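Local structure of endo-alpha-(1->5)-L-arabinanase (Bacillus licheniformis, 6B7K) at residues S208-C213 / T219-Y224; N195-D200 / L266-L271; Y235-K240 / Y292-G297. The protein probably cleaves internal alpha-(1->5)-arabinofuranosidic linkages in arabinans, as a calcium-binding member of glycoside hydrolase family 43. All coordinates share one frame; numbering follows the deposited sequence.

Contact 1 of 3, residues S208-C213 / T219-Y224; sequences SFDSCC and TYKIAY
Phe209 and Lys221 form the hydrogen-bonded pair nearest the loop in this antiparallel pairing, each backbone N bonding to the other's O (Phe209 N to Lys221 O 3.0 Å, Lys221 N to Phe209 O 3.1 Å). Their side chains share one face of the sheet with Ala223, whose CB lies over the Phe209 ring, 3.9 Å from its centroid, in a CH-pi contact. Arg184 adds a cation-pi partner to the same ring. Ser208 and Ile222, the next pair, turn to the other face, where Ser208 OG is bonded to Gln263.

Packing is also close around Tyr220. Cys212 CB sits above one face of its ring, 3.5 Å from the centroid, while Phe209 O meets the ring edge near its plane and Ser208 CB approaches obliquely. The Tyr220 hydroxyl makes a weak hydrogen bond to Glu192, the predicted proton donor, so the tyrosine links the hairpin to the active site.

Toward solvent the pairing becomes looser. Asp210 and Lys221 form a salt bridge there, Lys221 NZ reaching Asp210 OD2 at 3.0 Å on the anti side of the carboxylate and somewhat out of its plane. A bend at the last torsion of the lysine (chi4 62°), after an otherwise extended run from CB, turns the ammonium to the acid; Arg184 is a second, weak ionic partner of Asp210. Farther out, Ser211 N gives Thr219 OG1 a weak bond of 3.4 Å, and both residues are exposed.

The arrangement is a beta hairpin joining strands 202-209 and 221-227, inner neighbours in a four-stranded antiparallel blade of the five-bladed beta-propeller characteristic of family 43, with the base of its connecting loop, at Tyr220, beside the predicted catalytic acid.

Contact 2 of 3, residues N195-D200 / L266-L271; sequences NITYKD and LNNSIL
Asn268 reaches across to strand 195-199 with both ends of its side-chain amide, a compact example of one asparagine acting, apparently, as donor and acceptor at once. The hydrogen bonds carry the contact. Asn268 ND2 donates to the backbone oxygen Tyr198 O at 2.8 Å, with an angle of 151° at the hydrogen and the donor tilted from the carbonyl plane. On the other branch, Thr197 OG1 donates to Asn268 OD1; the modelled separation is implausibly short, and its exact value is doubtful. If both bonds hold, they would set the rotation of the amide. Thr197 presents its hydroxyl by placing OG1 trans to its own backbone N (chi1 176°).

Van der Waals contact is slight: Lys199 CB lies 3.8 Å from Asn268 ND2. Charge plays its part within the strand end, where Lys199 NZ pairs with Asp200 OD1 at 3.3 Å and the lysine also makes a cation-pi contact with Trp293.

Asn268 belongs to the tight connection between strands 257-266 and 270-277, where Ser269 and Ile270 together face Leu266 in a classic beta bulge. The contact therefore bridges strand 191-199, outermost in its own sheet, to the adjoining sheet, whose outermost strand 257-266 packs Val265 against Thr197.

Contact 3 of 3, residues Y235-K240 / Y292-G297; sequences YDKSGK and YWDSQG
Lys237 stretches toward Asp294 from the opposite direction, and the two charged ends approach only loosely: Lys237 NZ stands 3.9 Å from Asp294 OD2, a long salt bridge and the sole close approach between 235-240 and 292-297. Conformation explains the reach. Beyond CG the lysine is fully extended, its last three torsions all near 180°, which carries the ammonium far from a backbone that has no regular structure; along the way the side chain touches Trp298.

The carboxylate of Asp294 is held by its own loop. CG is tucked between the backbone N and the carbonyl carbon (chi1 58°), which folds the group back over the following residues. Asp294 OD1 accepts from Gln296 N at 3.0 Å, met from above the carboxylate plane, and is also bonded to Trp298 N. OD2 is thereby left as the oxygen directed at the lysine.

Gly297 closes the turn, its N bonded to Asp294 O at 3.2 Å with the positive phi (80°) that favours glycine. The lysine merely adds a loose, surface ion pair to what Asp294 builds locally, an Asx turn combined with a type I beta turn from Asp294 to Gly297, in the loop joining strand 284-293 to strand 299-300.

Overall arrangement
The three contacts involve two consecutive sheets of the propeller and their loops. Contact 1 pairs neighbouring strands within the sheet of 191-199, 202-209, 221-227 and 248-251, whereas contacts 2 and 3 each reach from this part of the chain to the sheet that follows. Contact 1 falls between the two halves of contact 2 along the sequence and precedes contact 3; contacts 2 and 3 interleave. Their centres are about 14 Å apart, and each is about 19 Å from that of contact 1. Trp293 ties contact 3 to contact 2, while Tyr224 packs on Lys237. Together they run from the predicted active site to the outer surface, joining two sheets that are consecutive in sequence.

Contact 1 of 3, residues S208-C213 / T219-Y224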
loop_
_atom_site.group_PDB
_atom_site.type_symbol
_atom_site.label_atom_id
_atom_site.label_comp_id
_atom_site.label_asym_id
_atom_site.label_seq_id
_atom_site.Cartn_x
_atom_site.Cartn_y
_atom_site.Cartn_z
ATOM N N SER A 208 6.357 -1.490 -5.745
ATOM C CA SER A 208 7.664 -1.185 -5.183
ATOM C C SER A 208 8.628 -2.309 -5.538
ATOM O O SER A 208 8.296 -3.488 -5.378
ATOM C CB SER A 208 7.581 -1.001 -3.666
ATOM O OG SER A 208 6.708 0.066 -3.339
ATOM N N PHE A 209 9.809 -1.942 -6.020
ATOM C CA PHE A 209 10.821 -2.901 -6.434
ATOM C C PHE A 209 11.929 -3.007 -5.392
ATOM O O PHE A 209 12.282 -2.027 -4.731
ATOM C CB PHE A 209 11.435 -2.506 -7.782
ATOM C CG PHE A 209 10.601 -2.888 -8.976
ATOM C CD1 PHE A 209 9.471 -3.677 -8.836
ATOM C CD2 PHE A 209 10.965 -2.466 -10.247
ATOM C CE1 PHE A 209 8.713 -4.029 -9.940
ATOM C CE2 PHE A 209 10.214 -2.815 -11.354
ATOM C CZ PHE A 209 9.086 -3.597 -11.200
ATOM N N ASP A 210 12.465 -4.223 -5.253
ATOM C CA ASP A 210 13.695 -4.504 -4.517
ATOM C C ASP A 210 13.538 -4.347 -3.003
ATOM O O ASP A 210 12.427 -4.454 -2.475
ATOM C CB ASP A 210 14.834 -3.628 -5.052
ATOM C CG ASP A 210 14.981 -3.709 -6.565
ATOM O OD1 ASP A 210 14.945 -4.833 -7.111
ATOM O OD2 ASP A 210 15.133 -2.646 -7.209
ATOM N N SER A 211 14.645 -4.103 -2.297
ATOM C CA SER A 211 14.716 -4.284 -0.849
ATOM C C SER A 211 14.352 -3.006 -0.097
ATOM O O SER A 211 14.713 -1.904 -0.511
ATOM C CB SER A 211 16.120 -4.745 -0.450
ATOM O OG SER A 211 16.177 -5.112 0.916
ATOM N N CYS A 212 13.669 -3.164 1.038
ATOM C CA CYS A 212 12.991 -2.039 1.672
ATOM C C CYS A 212 13.543 -1.617 3.027
ATOM O O CYS A 212 13.459 -0.434 3.357
ATOM C CB CYS A 212 11.499 -2.348 1.840
ATOM S SG CYS A 212 11.130 -3.913 2.651
ATOM N N CYS A 213 14.093 -2.526 3.831
ATOM C CA CYS A 213 14.367 -2.219 5.232
ATOM C C CYS A 213 15.848 -2.002 5.527
ATOM O O CYS A 213 16.286 -2.194 6.666
ATOM C CB CYS A 213 13.804 -3.319 6.129
ATOM S SG CYS A 213 12.202 -2.928 6.856
ATOM N N THR A 219 17.686 -0.526 -1.415
ATOM C CA THR A 219 17.369 -0.391 -2.836
ATOM C C THR A 219 15.860 -0.506 -2.986
ATOM O O THR A 219 15.314 -1.607 -3.030
ATOM C CB THR A 219 18.078 -1.459 -3.657
ATOM O OG1 THR A 219 17.608 -2.754 -3.260
ATOM C CG2 THR A 219 19.591 -1.397 -3.445
ATOM N N TYR A 220 15.177 0.626 -3.022
ATOM C CA TYR A 220 13.728 0.632 -3.112
ATOM C C TYR A 220 13.329 1.569 -4.240
ATOM O O TYR A 220 13.781 2.719 -4.287
ATOM C CB TYR A 220 13.100 1.069 -1.778
ATOM C CG TYR A 220 11.858 0.305 -1.332
ATOM C CD1 TYR A 220 11.546 -0.939 -1.865
ATOM C CD2 TYR A 220 10.999 0.837 -0.369
ATOM C CE1 TYR A 220 10.415 -1.632 -1.453
ATOM C CE2 TYR A 220 9.865 0.153 0.044
ATOM C CZ TYR A 220 9.578 -1.076 -0.502
ATOM O OH TYR A 220 8.456 -1.750 -0.081
ATOM N N LYS A 221 12.476 1.088 -5.138
ATOM C CA LYS A 221 12.059 1.858 -6.296
ATOM C C LYS A 221 10.542 1.822 -6.410
ATOM O O LYS A 221 9.866 1.032 -5.750
ATOM C CB LYS A 221 12.709 1.329 -7.578
ATOM C CG LYS A 221 14.217 1.452 -7.590
ATOM C CD LYS A 221 14.794 0.631 -8.724
ATOM C CE LYS A 221 16.302 0.556 -8.627
ATOM N NZ LYS A 221 16.720 -0.119 -7.370
ATOM N N ILE A 222 10.013 2.702 -7.255
ATOM C CA ILE A 222 8.585 2.785 -7.538
ATOM C C ILE A 222 8.404 2.650 -9.042
ATOM O O ILE A 222 8.941 3.458 -9.810
ATOM C CB ILE A 222 7.972 4.100 -7.030
ATOM C CG1 ILE A 222 8.048 4.171 -5.503
ATOM C CG2 ILE A 222 6.534 4.236 -7.507
ATOM C CD1 ILE A 222 7.563 5.482 -4.934
ATOM N N ALA A 223 7.657 1.629 -9.459
ATOM C CA ALA A 223 7.428 1.343 -10.867
ATOM C C ALA A 223 5.936 1.191 -11.122
ATOM O O ALA A 223 5.179 0.777 -10.238
ATOM C CB ALA A 223 8.164 0.073 -11.309
ATOM N N TYR A 224 5.519 1.515 -12.344
ATOM C CA TYR A 224 4.107 1.556 -12.696
ATOM C C TYR A 224 3.868 0.860 -14.029
ATOM O O TYR A 224 4.795 0.611 -14.804
ATOM C CB TYR A 224 3.588 3.002 -12.756
ATOM C CG TYR A 224 4.400 3.918 -13.643
ATOM C CD1 TYR A 224 5.539 4.550 -13.163
ATOM C CD2 TYR A 224 4.026 4.157 -14.958
ATOM C CE1 TYR A 224 6.286 5.386 -13.966
ATOM C CE2 TYR A 224 4.767 4.998 -15.770
ATOM C CZ TYR A 224 5.898 5.608 -15.267
ATOM O OH TYR A 224 6.643 6.443 -16.064
#

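Contact 2 of 3, residues N195-D200 / L266-L271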
loop_
_atom_site.group_PDB
_atom_site.type_symbol
_atom_site.label_atom_id
_atom_site.label_comp_id
_atom_site.label_asym_id
_atom_site.label_seq_id
_atom_site.Cartn_x
_atom_site.Cartn_y
_atom_site.Cartn_z
ATOM N N ASN A 195 -0.603 -0.830 -5.642
ATOM C CA ASN A 195 -1.822 -0.034 -5.590
ATOM C C ASN A 195 -2.261 0.263 -7.017
ATOM O O ASN A 195 -1.432 0.604 -7.867
ATOM C CB ASN A 195 -1.631 1.259 -4.778
ATOM C CG ASN A 195 -0.683 2.237 -5.434
ATOM O OD1 ASN A 195 0.520 2.230 -5.170
ATOM N ND2 ASN A 195 -1.225 3.102 -6.284
ATOM N N ILE A 196 -3.558 0.107 -7.277
ATOM C CA ILE A 196 -4.126 0.232 -8.615
ATOM C C ILE A 196 -5.092 1.406 -8.631
ATOM O O ILE A 196 -5.827 1.628 -7.663
ATOM C CB ILE A 196 -4.846 -1.062 -9.048
ATOM C CG1 ILE A 196 -3.984 -2.286 -8.745
ATOM C CG2 ILE A 196 -5.202 -1.008 -10.524
ATOM C CD1 ILE A 196 -4.648 -3.594 -9.100
ATOM N N THR A 197 -5.095 2.153 -9.734
ATOM C CA THR A 197 -6.031 3.251 -9.916
ATOM C C THR A 197 -6.457 3.322 -11.375
ATOM O O THR A 197 -5.685 2.999 -12.281
ATOM C CB THR A 197 -5.427 4.596 -9.484
ATOM O OG1 THR A 197 -6.354 5.652 -9.775
ATOM C CG2 THR A 197 -4.118 4.855 -10.210
ATOM N N TYR A 198 -7.699 3.747 -11.588
ATOM C CA TYR A 198 -8.260 3.918 -12.921
ATOM C C TYR A 198 -8.262 5.393 -13.302
ATOM O O TYR A 198 -8.619 6.255 -12.493
ATOM C CB TYR A 198 -9.686 3.363 -12.992
ATOM C CG TYR A 198 -10.391 3.637 -14.305
ATOM C CD1 TYR A 198 -10.247 2.779 -15.387
ATOM C CD2 TYR A 198 -11.205 4.754 -14.461
ATOM C CE1 TYR A 198 -10.888 3.026 -16.585
ATOM C CE2 TYR A 198 -11.849 5.009 -15.657
ATOM C CZ TYR A 198 -11.687 4.142 -16.714
ATOM O OH TYR A 198 -12.330 4.393 -17.902
ATOM N N LYS A 199 -7.871 5.677 -14.542
ATOM C CA LYS A 199 -7.900 7.047 -15.046
ATOM C C LYS A 199 -7.955 7.018 -16.564
ATOM O O LYS A 199 -7.039 6.492 -17.205
ATOM C CB LYS A 199 -6.686 7.839 -14.571
ATOM C CG LYS A 199 -6.591 9.204 -15.223
ATOM C CD LYS A 199 -5.442 10.013 -14.675
ATOM C CE LYS A 199 -5.291 11.317 -15.438
ATOM N NZ LYS A 199 -6.530 12.138 -15.393
ATOM N N ASP A 200 -9.020 7.584 -17.127
ATOM C CA ASP A 200 -9.171 7.778 -18.568
ATOM C C ASP A 200 -8.915 6.484 -19.342
ATOM O O ASP A 200 -8.071 6.413 -20.236
ATOM C CB ASP A 200 -8.262 8.909 -19.056
ATOM C CG ASP A 200 -8.716 10.274 -18.565
ATOM O OD1 ASP A 200 -8.625 10.530 -17.347
ATOM O OD2 ASP A 200 -9.168 11.088 -19.399
ATOM N N LEU A 266 -3.890 8.999 -4.202
ATOM C CA LEU A 266 -5.176 9.479 -3.716
ATOM C C LEU A 266 -5.785 10.419 -4.742
ATOM O O LEU A 266 -5.144 11.392 -5.156
ATOM C CB LEU A 266 -5.036 10.204 -2.374
ATOM C CG LEU A 266 -6.258 10.985 -1.880
ATOM C CD1 LEU A 266 -7.417 10.045 -1.581
ATOM C CD2 LEU A 266 -5.906 11.823 -0.658
ATOM N N ASN A 267 -7.021 10.123 -5.150
ATOM C CA ASN A 267 -7.811 10.984 -6.026
ATOM C C ASN A 267 -7.118 11.249 -7.359
ATOM O O ASN A 267 -7.401 12.257 -8.017
ATOM C CB ASN A 267 -8.152 12.308 -5.327
ATOM C CG ASN A 267 -9.435 12.933 -5.844
ATOM O OD1 ASN A 267 -10.246 12.272 -6.495
ATOM N ND2 ASN A 267 -9.631 14.213 -5.547
ATOM N N ASN A 268 -6.210 10.356 -7.765
ATOM C CA ASN A 268 -5.479 10.481 -9.028
ATOM C C ASN A 268 -4.744 11.817 -9.123
ATOM O O ASN A 268 -4.668 12.426 -10.193
ATOM C CB ASN A 268 -6.408 10.294 -10.231
ATOM C CG ASN A 268 -6.768 8.844 -10.471
ATOM O OD1 ASN A 268 -6.013 7.938 -10.116
ATOM N ND2 ASN A 268 -7.924 8.615 -11.085
ATOM N N SER A 269 -4.198 12.281 -8.000
ATOM C CA SER A 269 -3.548 13.587 -7.988
ATOM C C SER A 269 -2.483 13.695 -6.906
ATOM O O SER A 269 -1.748 14.687 -6.856
ATOM C CB SER A 269 -4.589 14.693 -7.802
ATOM O OG SER A 269 -5.280 14.542 -6.574
ATOM N N ILE A 270 -2.387 12.692 -6.035
ATOM C CA ILE A 270 -1.474 12.734 -4.897
ATOM C C ILE A 270 -0.868 11.352 -4.702
ATOM O O ILE A 270 -1.590 10.391 -4.417
ATOM C CB ILE A 270 -2.183 13.186 -3.607
ATOM C CG1 ILE A 270 -2.679 14.627 -3.747
ATOM C CG2 ILE A 270 -1.255 13.047 -2.413
ATOM C CD1 ILE A 270 -3.631 15.052 -2.660
ATOM N N LEU A 271 0.454 11.251 -4.842
ATOM C CA LEU A 271 1.190 10.025 -4.554
ATOM C C LEU A 271 1.969 10.218 -3.260
ATOM O O LEU A 271 2.862 11.070 -3.191
ATOM C CB LEU A 271 2.134 9.659 -5.703
ATOM C CG LEU A 271 2.923 8.343 -5.607
ATOM C CD1 LEU A 271 3.164 7.767 -6.992
ATOM C CD2 LEU A 271 4.257 8.514 -4.878
#

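Contact 3 of 3, residues Y235-K240 / Y292-G297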
loop_
_atom_site.group_PDB
_atom_site.type_symbol
_atom_site.label_atom_id
_atom_site.label_comp_id
_atom_site.label_asym_id
_atom_site.label_seq_id
_atom_site.Cartn_x
_atom_site.Cartn_y
_atom_site.Cartn_z
ATOM N N TYR A 235 1.456 -3.237 -18.772
ATOM C CA TYR A 235 2.606 -3.001 -19.630
ATOM C C TYR A 235 3.357 -1.743 -19.214
ATOM O O TYR A 235 2.848 -0.900 -18.473
ATOM C CB TYR A 235 2.189 -2.872 -21.097
ATOM C CG TYR A 235 1.739 -4.167 -21.725
ATOM C CD1 TYR A 235 2.636 -5.207 -21.933
ATOM C CD2 TYR A 235 0.421 -4.345 -22.123
ATOM C CE1 TYR A 235 2.231 -6.391 -22.512
ATOM C CE2 TYR A 235 0.006 -5.524 -22.703
ATOM C CZ TYR A 235 0.913 -6.543 -22.896
ATOM O OH TYR A 235 0.504 -7.716 -23.476
ATOM N N ASP A 236 4.580 -1.630 -19.729
ATOM C CA ASP A 236 5.445 -0.487 -19.502
ATOM C C ASP A 236 5.292 0.538 -20.621
ATOM O O ASP A 236 4.517 0.366 -21.565
ATOM C CB ASP A 236 6.903 -0.932 -19.413
ATOM C CG ASP A 236 7.290 -1.362 -18.027
ATOM O OD1 ASP A 236 6.463 -1.178 -17.109
ATOM O OD2 ASP A 236 8.413 -1.880 -17.854
ATOM N N LYS A 237 6.053 1.629 -20.510
ATOM C CA LYS A 237 6.274 2.484 -21.668
ATOM C C LYS A 237 7.041 1.737 -22.747
ATOM O O LYS A 237 6.941 2.075 -23.933
ATOM C CB LYS A 237 7.029 3.749 -21.258
ATOM C CG LYS A 237 6.262 4.663 -20.313
ATOM C CD LYS A 237 7.075 5.900 -19.975
ATOM C CE LYS A 237 6.250 6.916 -19.205
ATOM N NZ LYS A 237 7.052 8.110 -18.819
ATOM N N SER A 238 7.808 0.719 -22.354
ATOM C CA SER A 238 8.538 -0.131 -23.282
ATOM C C SER A 238 7.696 -1.279 -23.823
ATOM O O SER A 238 8.124 -1.949 -24.770
ATOM C CB SER A 238 9.787 -0.706 -22.601
ATOM O OG SER A 238 9.432 -1.548 -21.516
ATOM N N GLY A 239 6.519 -1.517 -23.249
ATOM C CA GLY A 239 5.700 -2.646 -23.634
ATOM C C GLY A 239 6.033 -3.940 -22.933
ATOM O O GLY A 239 5.700 -5.011 -23.453
ATOM N N LYS A 240 6.682 -3.882 -21.775
ATOM C CA LYS A 240 7.072 -5.079 -21.046
ATOM C C LYS A 240 5.995 -5.434 -20.029
ATOM O O LYS A 240 5.592 -4.593 -19.220
ATOM C CB LYS A 240 8.418 -4.873 -20.347
ATOM C CG LYS A 240 9.053 -6.156 -19.828
ATOM C CD LYS A 240 10.409 -5.889 -19.200
ATOM C CE LYS A 240 11.069 -7.181 -18.749
ATOM N NZ LYS A 240 12.321 -6.931 -17.984
ATOM N N TYR A 292 1.028 13.976 -11.571
ATOM C CA TYR A 292 0.535 14.464 -12.850
ATOM C C TYR A 292 0.599 13.344 -13.880
ATOM O O TYR A 292 1.016 12.219 -13.588
ATOM C CB TYR A 292 1.331 15.687 -13.311
ATOM C CG TYR A 292 1.340 16.793 -12.288
ATOM C CD1 TYR A 292 0.282 17.689 -12.196
ATOM C CD2 TYR A 292 2.399 16.932 -11.401
ATOM C CE1 TYR A 292 0.283 18.698 -11.256
ATOM C CE2 TYR A 292 2.409 17.937 -10.457
ATOM C CZ TYR A 292 1.350 18.818 -10.387
ATOM O OH TYR A 292 1.363 19.818 -9.443
ATOM N N TRP A 293 0.164 13.659 -15.097
ATOM C CA TRP A 293 0.079 12.677 -16.167
ATOM C C TRP A 293 0.493 13.338 -17.474
ATOM O O TRP A 293 0.009 14.426 -17.802
ATOM C CB TRP A 293 -1.340 12.098 -16.266
ATOM C CG TRP A 293 -1.928 11.736 -14.921
ATOM C CD1 TRP A 293 -2.481 12.592 -14.013
ATOM C CD2 TRP A 293 -2.013 10.428 -14.337
ATOM N NE1 TRP A 293 -2.903 11.902 -12.905
ATOM C CE2 TRP A 293 -2.626 10.572 -13.076
ATOM C CE3 TRP A 293 -1.630 9.150 -14.756
ATOM C CZ2 TRP A 293 -2.872 9.489 -12.235
ATOM C CZ3 TRP A 293 -1.876 8.075 -13.919
ATOM C CH2 TRP A 293 -2.488 8.251 -12.672
ATOM N N ASP A 294 1.393 12.686 -18.212
ATOM C CA ASP A 294 1.971 13.291 -19.408
ATOM C C ASP A 294 0.991 13.271 -20.576
ATOM O O ASP A 294 -0.210 13.051 -20.385
ATOM C CB ASP A 294 3.281 12.590 -19.789
ATOM C CG ASP A 294 3.113 11.095 -20.032
ATOM O OD1 ASP A 294 1.966 10.619 -20.179
ATOM O OD2 ASP A 294 4.144 10.388 -20.076
ATOM N N SER A 295 1.497 13.499 -21.790
ATOM C CA SER A 295 0.631 13.526 -22.963
ATOM C C SER A 295 0.039 12.160 -23.283
ATOM O O SER A 295 -0.981 12.092 -23.978
ATOM C CB SER A 295 1.401 14.054 -24.174
ATOM O OG SER A 295 1.808 15.397 -23.974
ATOM N N GLN A 296 0.646 11.078 -22.797
ATOM C CA GLN A 296 0.148 9.730 -23.030
ATOM C C GLN A 296 -0.604 9.168 -21.832
ATOM O O GLN A 296 -0.940 7.980 -21.829
ATOM C CB GLN A 296 1.297 8.789 -23.403
ATOM C CG GLN A 296 1.867 9.003 -24.793
ATOM C CD GLN A 296 2.701 10.262 -24.891
ATOM O OE1 GLN A 296 3.286 10.713 -23.905
ATOM N NE2 GLN A 296 2.751 10.846 -26.082
ATOM N N GLY A 297 -0.871 9.986 -20.819
ATOM C CA GLY A 297 -1.586 9.529 -19.646
ATOM C C GLY A 297 -0.755 8.778 -18.632
ATOM O O GLY A 297 -1.322 8.229 -17.680
#